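Local coordinates for protein CalS13 (Micromonospora echinospora, PDB 4ZAS) that is a sugar aminotransferase that probably uses pyridoxal 5'-phosphate to transfer an amino group to a nucleotide-linked keto sugar in natural-product biosynthesis, at residues A[69-74]-A[207-212]; A[74-79]-A[229-234]; A[192-197]-A[212-217]. All coordinates share one frame; numbering follows the deposited sequence.

Interaction 1 of 3, residues A[69-74]-A[207-212]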
loop_
_atom_site.group_PDB
_atom_site.type_symbol
_atom_site.label_atom_id
_atom_site.label_comp_id
_atom_site.label_asym_id
_atom_site.label_seq_id
_atom_site.Cartn_x
_atom_site.Cartn_y
_atom_site.Cartn_z
ATOM N N SER A 69 8.428 -22.596 -1.918
ATOM C CA SER A 69 8.891 -23.952 -1.700
ATOM C C SER A 69 7.827 -24.756 -0.954
ATOM O O SER A 69 7.636 -25.937 -1.224
ATOM C CB SER A 69 10.202 -23.935 -0.912
ATOM O OG SER A 69 10.804 -25.214 -0.881
ATOM N N ARG A 70 7.104 -24.090 -0.058
ATOM C CA ARG A 70 6.047 -24.731 0.717
ATOM C C ARG A 70 4.807 -24.969 -0.102
ATOM O O ARG A 70 4.239 -26.057 -0.102
ATOM C CB ARG A 70 5.680 -23.871 1.916
ATOM C CG ARG A 70 6.768 -23.803 2.946
ATOM C CD ARG A 70 6.144 -23.513 4.274
ATOM N NE ARG A 70 7.093 -23.623 5.365
ATOM C CZ ARG A 70 6.715 -23.961 6.583
ATOM N NH1 ARG A 70 5.427 -24.207 6.800
ATOM N NH2 ARG A 70 7.603 -24.064 7.566
ATOM N N ILE A 71 4.394 -23.926 -0.807
ATOM C CA ILE A 71 3.192 -23.971 -1.618
ATOM C C ILE A 71 3.436 -24.914 -2.781
ATOM O O ILE A 71 2.520 -25.544 -3.275
ATOM C CB ILE A 71 2.799 -22.568 -2.073
ATOM C CG1 ILE A 71 2.337 -21.750 -0.869
ATOM C CG2 ILE A 71 1.724 -22.627 -3.150
ATOM C CD1 ILE A 71 1.885 -20.389 -1.216
ATOM N N GLY A 72 4.682 -25.026 -3.215
ATOM C CA GLY A 72 4.989 -25.910 -4.322
ATOM C C GLY A 72 4.827 -25.209 -5.649
ATOM O O GLY A 72 4.711 -25.860 -6.675
ATOM N N ASN A 73 4.825 -23.876 -5.610
ATOM C CA ASN A 73 4.754 -23.004 -6.787
ATOM C C ASN A 73 5.702 -21.824 -6.587
ATOM O O ASN A 73 5.490 -20.997 -5.695
ATOM C CB ASN A 73 3.333 -22.500 -7.005
ATOM C CG ASN A 73 3.189 -21.668 -8.268
ATOM O OD1 ASN A 73 4.180 -21.262 -8.883
ATOM N ND2 ASN A 73 1.949 -21.358 -8.628
ATOM N N PRO A 74 6.767 -21.752 -7.396
ATOM C CA PRO A 74 7.807 -20.737 -7.194
ATOM C C PRO A 74 7.395 -19.295 -7.561
ATOM O O PRO A 74 8.097 -18.349 -7.165
ATOM C CB PRO A 74 8.940 -21.234 -8.101
ATOM C CG PRO A 74 8.247 -21.999 -9.183
ATOM C CD PRO A 74 7.082 -22.659 -8.510
ATOM N N LEU A 207 -3.228 -24.605 -1.636
ATOM C CA LEU A 207 -3.839 -23.591 -2.443
ATOM C C LEU A 207 -2.717 -22.780 -3.057
ATOM O O LEU A 207 -1.719 -22.489 -2.393
ATOM C CB LEU A 207 -4.765 -22.716 -1.621
ATOM C CG LEU A 207 -5.920 -23.423 -0.926
ATOM C CD1 LEU A 207 -6.716 -22.398 -0.058
ATOM C CD2 LEU A 207 -6.785 -24.062 -1.981
ATOM N N GLY A 208 -2.886 -22.427 -4.327
ATOM C CA GLY A 208 -1.836 -21.784 -5.094
ATOM C C GLY A 208 -1.322 -22.685 -6.199
ATOM O O GLY A 208 -0.531 -22.250 -7.044
ATOM N N THR A 209 -1.799 -23.933 -6.219
ATOM C CA THR A 209 -1.342 -24.905 -7.214
ATOM C C THR A 209 -2.411 -25.353 -8.216
ATOM O O THR A 209 -2.174 -26.261 -9.007
ATOM C CB THR A 209 -0.755 -26.178 -6.522
ATOM O OG1 THR A 209 -1.745 -26.761 -5.655
ATOM C CG2 THR A 209 0.427 -25.814 -5.676
ATOM N N HIS A 210 -3.536 -24.660 -8.265
ATOM C CA HIS A 210 -4.662 -25.143 -9.068
ATOM C C HIS A 210 -4.930 -24.310 -10.318
ATOM O O HIS A 210 -6.039 -24.337 -10.856
ATOM C CB HIS A 210 -5.917 -25.190 -8.176
ATOM C CG HIS A 210 -5.764 -26.097 -6.992
ATOM N ND1 HIS A 210 -5.373 -25.639 -5.751
ATOM C CD2 HIS A 210 -5.915 -27.442 -6.870
ATOM C CE1 HIS A 210 -5.300 -26.662 -4.912
ATOM N NE2 HIS A 210 -5.624 -27.767 -5.567
ATOM N N GLY A 211 -3.928 -23.551 -10.764
ATOM C CA GLY A 211 -4.014 -22.854 -12.036
ATOM C C GLY A 211 -4.703 -21.496 -12.037
ATOM O O GLY A 211 -4.933 -20.915 -13.090
ATOM N N ASN A 212 -5.029 -20.975 -10.864
ATOM C CA ASN A 212 -5.643 -19.654 -10.774
ATOM C C ASN A 212 -4.648 -18.709 -10.145
ATOM O O ASN A 212 -3.647 -19.146 -9.581
ATOM C CB ASN A 212 -6.903 -19.658 -9.920
ATOM C CG ASN A 212 -7.935 -20.641 -10.398
ATOM O OD1 ASN A 212 -8.176 -20.791 -11.599
ATOM N ND2 ASN A 212 -8.563 -21.318 -9.450
#
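Asn73 reaches the loop 207-212 through its side-chain amide, the sole hydrogen bond between the two segments. ND2 of Asn73 donates to Gly208 O over 3.1 Å, with the N-H pointing almost straight at the oxygen (174°). The acceptor lies in the amide plane, and the donor approaches nearly along the C=O axis. Setting CG opposite the backbone N (chi1 -176°) carries the amide across to the loop. ND2 also binds Leu234 O, and OD1 accepts from the backbone N of Arg75, so contacts at both ends fix the rotation of the amide. A leucine here would probably leave the carbonyls of Gly208 and Leu234 without this shared donor and remove the brace on the backbone at Arg75.

The remaining contacts are van der Waals. Ile71, which also touches Phe231 and Val233 of the central sheet, turns its CG2 branch to the loop, 3.5 Å from Leu207 O and 4.1 Å from Gly208 CA. Gly208, whose backbone angles call for glycine, lets Ile71 CG2 come this near. Thr209 brings CG2 close to the carbonyl at the helix end, 3.2 Å from Ile71 O, while its OG1 is bonded back to Pro206 O.

Just after the helix, Gly72 takes a positive phi (88°), turning the chain from helix 58-71 toward strand 76-79. Here the C-terminal end of helix 58-71 packs on the loop that leads into strand 213-217, beside the central sheet of the aminotransferase fold.

Interaction 2 of 3, residues A[74-79]-A[229-234]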
loop_
_atom_site.group_PDB
_atom_site.type_symbol
_atom_site.label_atom_id
_atom_site.label_comp_id
_atom_site.label_asym_id
_atom_site.label_seq_id
_atom_site.Cartn_x
_atom_site.Cartn_y
_atom_site.Cartn_z
ATOM N N PRO A 74 6.767 -21.752 -7.396
ATOM C CA PRO A 74 7.807 -20.737 -7.194
ATOM C C PRO A 74 7.395 -19.295 -7.561
ATOM O O PRO A 74 8.097 -18.349 -7.165
ATOM C CB PRO A 74 8.940 -21.234 -8.101
ATOM C CG PRO A 74 8.247 -21.999 -9.183
ATOM C CD PRO A 74 7.082 -22.659 -8.510
ATOM N N ARG A 75 6.290 -19.127 -8.288
ATOM C CA ARG A 75 5.893 -17.800 -8.773
ATOM C C ARG A 75 5.221 -16.954 -7.708
ATOM O O ARG A 75 4.042 -16.606 -7.816
ATOM C CB ARG A 75 4.964 -17.944 -9.981
ATOM C CG ARG A 75 5.617 -18.657 -11.149
ATOM C CD ARG A 75 4.573 -19.357 -11.947
ATOM N NE ARG A 75 5.171 -20.277 -12.897
ATOM C CZ ARG A 75 4.875 -21.567 -12.888
ATOM N NH1 ARG A 75 4.037 -22.014 -11.957
ATOM N NH2 ARG A 75 5.429 -22.408 -13.752
ATOM N N VAL A 76 5.991 -16.587 -6.696
ATOM C CA VAL A 76 5.467 -15.837 -5.571
ATOM C C VAL A 76 5.938 -14.388 -5.626
ATOM O O VAL A 76 7.136 -14.109 -5.706
ATOM C CB VAL A 76 5.885 -16.487 -4.242
ATOM C CG1 VAL A 76 5.339 -15.674 -3.054
ATOM C CG2 VAL A 76 5.384 -17.916 -4.179
ATOM N N VAL A 77 4.988 -13.468 -5.610
ATOM C CA VAL A 77 5.299 -12.056 -5.586
ATOM C C VAL A 77 4.805 -11.446 -4.284
ATOM O O VAL A 77 3.600 -11.260 -4.115
ATOM C CB VAL A 77 4.674 -11.338 -6.804
ATOM C CG1 VAL A 77 4.960 -9.838 -6.756
ATOM C CG2 VAL A 77 5.189 -11.951 -8.095
ATOM N N SER A 78 5.710 -11.117 -3.366
ATOM C CA SER A 78 5.301 -10.488 -2.105
ATOM C C SER A 78 4.752 -9.064 -2.361
ATOM O O SER A 78 5.095 -8.416 -3.374
ATOM C CB SER A 78 6.471 -10.445 -1.111
ATOM O OG SER A 78 7.547 -9.627 -1.590
ATOM N N VAL A 79 3.851 -8.613 -1.483
ATOM C CA VAL A 79 3.255 -7.272 -1.575
ATOM C C VAL A 79 3.049 -6.746 -0.155
ATOM O O VAL A 79 3.172 -7.504 0.797
ATOM C CB VAL A 79 1.925 -7.269 -2.359
ATOM C CG1 VAL A 79 2.141 -7.313 -3.890
ATOM C CG2 VAL A 79 1.017 -8.405 -1.865
ATOM N N GLY A 229 1.490 -7.347 5.230
ATOM C CA GLY A 229 1.956 -7.998 4.026
ATOM C C GLY A 229 1.024 -9.007 3.395
ATOM O O GLY A 229 -0.040 -9.373 3.929
ATOM N N GLY A 230 1.460 -9.483 2.240
ATOM C CA GLY A 230 0.757 -10.512 1.524
ATOM C C GLY A 230 1.645 -11.009 0.417
ATOM O O GLY A 230 2.806 -10.621 0.308
ATOM N N PHE A 231 1.097 -11.883 -0.409
ATOM C CA PHE A 231 1.779 -12.261 -1.629
ATOM C C PHE A 231 0.769 -12.800 -2.617
ATOM O O PHE A 231 -0.344 -13.177 -2.243
ATOM C CB PHE A 231 2.883 -13.276 -1.363
ATOM C CG PHE A 231 2.430 -14.506 -0.624
ATOM C CD1 PHE A 231 2.442 -14.547 0.748
ATOM C CD2 PHE A 231 2.002 -15.623 -1.310
ATOM C CE1 PHE A 231 2.049 -15.695 1.423
ATOM C CE2 PHE A 231 1.599 -16.759 -0.640
ATOM C CZ PHE A 231 1.624 -16.795 0.729
ATOM N N VAL A 232 1.148 -12.759 -3.886
ATOM C CA VAL A 232 0.339 -13.270 -4.980
ATOM C C VAL A 232 1.034 -14.490 -5.581
ATOM O O VAL A 232 2.255 -14.463 -5.787
ATOM C CB VAL A 232 0.106 -12.190 -6.038
ATOM C CG1 VAL A 232 -0.786 -12.710 -7.133
ATOM C CG2 VAL A 232 -0.461 -10.933 -5.401
ATOM N N VAL A 233 0.265 -15.550 -5.851
ATOM C CA VAL A 233 0.803 -16.767 -6.489
ATOM C C VAL A 233 0.246 -16.884 -7.914
ATOM O O VAL A 233 -0.956 -16.815 -8.142
ATOM C CB VAL A 233 0.480 -18.033 -5.651
ATOM C CG1 VAL A 233 1.204 -19.253 -6.209
ATOM C CG2 VAL A 233 0.856 -17.820 -4.184
ATOM N N LEU A 234 1.129 -17.051 -8.880
ATOM C CA LEU A 234 0.705 -17.048 -10.270
ATOM C C LEU A 234 0.811 -18.434 -10.882
ATOM O O LEU A 234 1.717 -19.197 -10.548
ATOM C CB LEU A 234 1.542 -16.042 -11.078
ATOM C CG LEU A 234 1.330 -14.536 -10.854
ATOM C CD1 LEU A 234 -0.139 -14.125 -10.759
ATOM C CD2 LEU A 234 2.052 -14.088 -9.608
#
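The antiparallel edge of the central seven-stranded sheet is formed where Val76 to Val79 pair with Gly230 to Val233, their short axes running at 154° to one another. Val77 and Val232 make a hydrogen-bonded pair: Val77 N donates to Val232 O at 2.9 Å, and Val232 N returns a bond to Val77 O. Val79 and Gly230 exchange a second pair of bonds in the same way. A further backbone bond runs from Leu234 N to Arg75 O (3.1 Å).

At the non-hydrogen-bonded pair of Ser78 and Phe231 the backbones draw together, with CA atoms 4.0 Å apart. Phe231 CG sits between the backbone N and the carbonyl carbon (chi1 54°), and the ring leads away from strand 76-79, although its CD2 side is still touched by Val76 CG1 at 3.8 Å from Phe231 CD2, in an oblique approach. The ring also stacks on Tyr216 and meets Tyr63 and Val67 of helix 58-71. Such a sheet, with strand 230-233 antiparallel to its neighbours on both sides, is the core of the large domain in fold type I pyridoxal phosphate enzymes. On the other face Val79 CG2 lies 3.5 Å from Gly230 C, while Val77 CG2 meets Leu234 CD2 at 4.1 Å; helix 237-247 packs over Val77 and Val232.

Arg75 is the centre of an inverse gamma turn, closed by Val76 N to Pro74 O. Its extended side chain passes Leu234 O, with CD of Arg75 3.2 Å from that oxygen, before NE forms a salt bridge with Asp237.

Interaction 3 of 3, residues A[192-197]-A[212-217]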
loop_
_atom_site.group_PDB
_atom_site.type_symbol
_atom_site.label_atom_id
_atom_site.label_comp_id
_atom_site.label_asym_id
_atom_site.label_seq_id
_atom_site.Cartn_x
_atom_site.Cartn_y
_atom_site.Cartn_z
ATOM N N GLU A 192 -8.340 -16.316 -6.747
ATOM C CA GLU A 192 -8.680 -16.872 -5.424
ATOM C C GLU A 192 -8.190 -16.014 -4.263
ATOM O O GLU A 192 -6.985 -15.871 -4.077
ATOM C CB GLU A 192 -8.078 -18.268 -5.248
ATOM C CG GLU A 192 -8.569 -19.326 -6.220
ATOM C CD GLU A 192 -7.856 -20.654 -6.024
ATOM O OE1 GLU A 192 -7.562 -21.010 -4.873
ATOM O OE2 GLU A 192 -7.564 -21.336 -7.026
ATOM N N ASP A 193 -9.099 -15.483 -3.453
ATOM C CA ASP A 193 -8.687 -14.797 -2.221
ATOM C C ASP A 193 -8.355 -15.816 -1.111
ATOM O O ASP A 193 -9.244 -16.378 -0.478
ATOM C CB ASP A 193 -9.780 -13.832 -1.765
ATOM C CG ASP A 193 -9.385 -13.016 -0.542
ATOM O OD1 ASP A 193 -8.421 -13.397 0.163
ATOM O OD2 ASP A 193 -10.060 -11.992 -0.273
ATOM N N CYS A 194 -7.067 -16.048 -0.889
ATOM C CA CYS A 194 -6.607 -17.031 0.090
ATOM C C CYS A 194 -6.127 -16.366 1.379
ATOM O O CYS A 194 -5.292 -16.920 2.088
ATOM C CB CYS A 194 -5.475 -17.885 -0.495
ATOM S SG CYS A 194 -5.846 -18.624 -2.069
ATOM N N ALA A 195 -6.647 -15.178 1.675
ATOM C CA ALA A 195 -6.160 -14.372 2.795
ATOM C C ALA A 195 -6.178 -15.110 4.137
ATOM O O ALA A 195 -5.262 -14.950 4.948
ATOM C CB ALA A 195 -6.969 -13.102 2.904
ATOM N N GLN A 196 -7.207 -15.918 4.374
ATOM C CA GLN A 196 -7.315 -16.620 5.644
ATOM C C GLN A 196 -6.912 -18.071 5.501
ATOM O O GLN A 196 -7.144 -18.875 6.399
ATOM C CB GLN A 196 -8.732 -16.527 6.188
ATOM C CG GLN A 196 -9.278 -15.141 6.178
ATOM C CD GLN A 196 -10.744 -15.093 6.509
ATOM O OE1 GLN A 196 -11.395 -16.118 6.579
ATOM N NE2 GLN A 196 -11.264 -13.898 6.769
ATOM N N ALA A 197 -6.345 -18.410 4.351
ATOM C CA ALA A 197 -6.231 -19.809 3.953
ATOM C C ALA A 197 -4.823 -20.354 3.986
ATOM O O ALA A 197 -4.573 -21.400 3.409
ATOM C CB ALA A 197 -6.802 -19.987 2.552
ATOM N N ASN A 212 -5.029 -20.975 -10.864
ATOM C CA ASN A 212 -5.643 -19.654 -10.774
ATOM C C ASN A 212 -4.648 -18.709 -10.145
ATOM O O ASN A 212 -3.647 -19.146 -9.581
ATOM C CB ASN A 212 -6.903 -19.658 -9.920
ATOM C CG ASN A 212 -7.935 -20.641 -10.398
ATOM O OD1 ASN A 212 -8.176 -20.791 -11.599
ATOM N ND2 ASN A 212 -8.563 -21.318 -9.450
ATOM N N VAL A 213 -4.917 -17.413 -10.253
ATOM C CA VAL A 213 -4.160 -16.413 -9.517
ATOM C C VAL A 213 -4.631 -16.401 -8.080
ATOM O O VAL A 213 -5.806 -16.151 -7.843
ATOM C CB VAL A 213 -4.323 -15.025 -10.152
ATOM C CG1 VAL A 213 -3.588 -13.936 -9.319
ATOM C CG2 VAL A 213 -3.810 -15.065 -11.569
ATOM N N CYS A 214 -3.727 -16.620 -7.125
ATOM C CA CYS A 214 -4.091 -16.668 -5.691
ATOM C C CYS A 214 -3.431 -15.556 -4.872
ATOM O O CYS A 214 -2.215 -15.350 -4.962
ATOM C CB CYS A 214 -3.684 -18.008 -5.084
ATOM S SG CYS A 214 -4.397 -19.423 -5.885
ATOM N N VAL A 215 -4.223 -14.860 -4.059
ATOM C CA VAL A 215 -3.711 -13.794 -3.198
ATOM C C VAL A 215 -3.821 -14.180 -1.735
ATOM O O VAL A 215 -4.900 -14.521 -1.271
ATOM C CB VAL A 215 -4.448 -12.471 -3.442
ATOM C CG1 VAL A 215 -3.881 -11.389 -2.542
ATOM C CG2 VAL A 215 -4.373 -12.077 -4.917
ATOM N N TYR A 216 -2.706 -14.096 -1.013
ATOM C CA TYR A 216 -2.634 -14.415 0.414
ATOM C C TYR A 216 -2.406 -13.162 1.229
ATOM O O TYR A 216 -1.828 -12.202 0.727
ATOM C CB TYR A 216 -1.496 -15.405 0.694
ATOM C CG TYR A 216 -1.765 -16.883 0.404
ATOM C CD1 TYR A 216 -1.652 -17.413 -0.879
ATOM C CD2 TYR A 216 -2.060 -17.758 1.438
ATOM C CE1 TYR A 216 -1.864 -18.769 -1.118
ATOM C CE2 TYR A 216 -2.272 -19.093 1.215
ATOM C CZ TYR A 216 -2.174 -19.606 -0.058
ATOM O OH TYR A 216 -2.392 -20.964 -0.238
ATOM N N SER A 217 -2.847 -13.162 2.483
ATOM C CA SER A 217 -2.497 -12.079 3.393
ATOM C C SER A 217 -1.585 -12.573 4.498
ATOM O O SER A 217 -1.761 -13.680 5.012
ATOM C CB SER A 217 -3.752 -11.459 4.014
ATOM O OG SER A 217 -3.432 -10.570 5.077
HETATM O O HOH W 1 -4.579 -21.930 -7.902
#
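Cys194 lays its CB squarely over the centre of the Tyr216 ring, 3.6 Å from the centroid, in a CH-pi contact to which SG adds a more offset sulfur-aromatic one. The two residues lie where parallel strands 189-193 and 213-217, neighbours in the central sheet of the fold type I aminotransferase domain, run toward the cofactor. Backbone bonds join them from Glu192 N to Val213 O, from Val215 N to Glu192 O, and from Cys194 N to Val215 O. Asp193 OD1 accepts from Ala195 N in an Asx turn, its OD2 bonding Thr119 OG1, and a type I turn follows from Cys194 to Ala197. Gln196 NE2 bonds O3 of the pyridoxal-phosphate-modified lysine at position 222, whose phosphate oxygen OP2 is bonded by Ser217 OG, which also bonds Gly219 N.

At the opposite end, the Glu192 carboxylate packs against Cys214 SG, with CD 3.7 Å from the sulfur, while OE1 bonds to His162. Asn212 ND2 donates to Glu192 OE2 over a short 2.6 Å from the anti side, the carboxylate and amide planes standing 73° apart. A water also donates to Glu192 OE2 at 3.2 Å and accepts from Asn212 N.

All three interactions are largely buried, but they differ in kind. Interactions 2 and 3 are strand pairings in one sheet: strands 230-233 and 213-217 are neighbours, joined by backbone bonds and the stacked Phe231 and Tyr216 rings. Interaction 2 is antiparallel, largely apolar and at the sheet's edge in this chain; interaction 3 is parallel, near the chain's centre, richer in polar side chains, and reaches the cofactor at its Gln196 and Ser217 end. Interaction 1, farthest from that centre and exposed at Gly72, joins a helix end to a loop. Its segments adjoin those of the other two along the chain, and Asn73 ND2 to Leu234 O and Tyr216 OH to Leu207 O tie it to them.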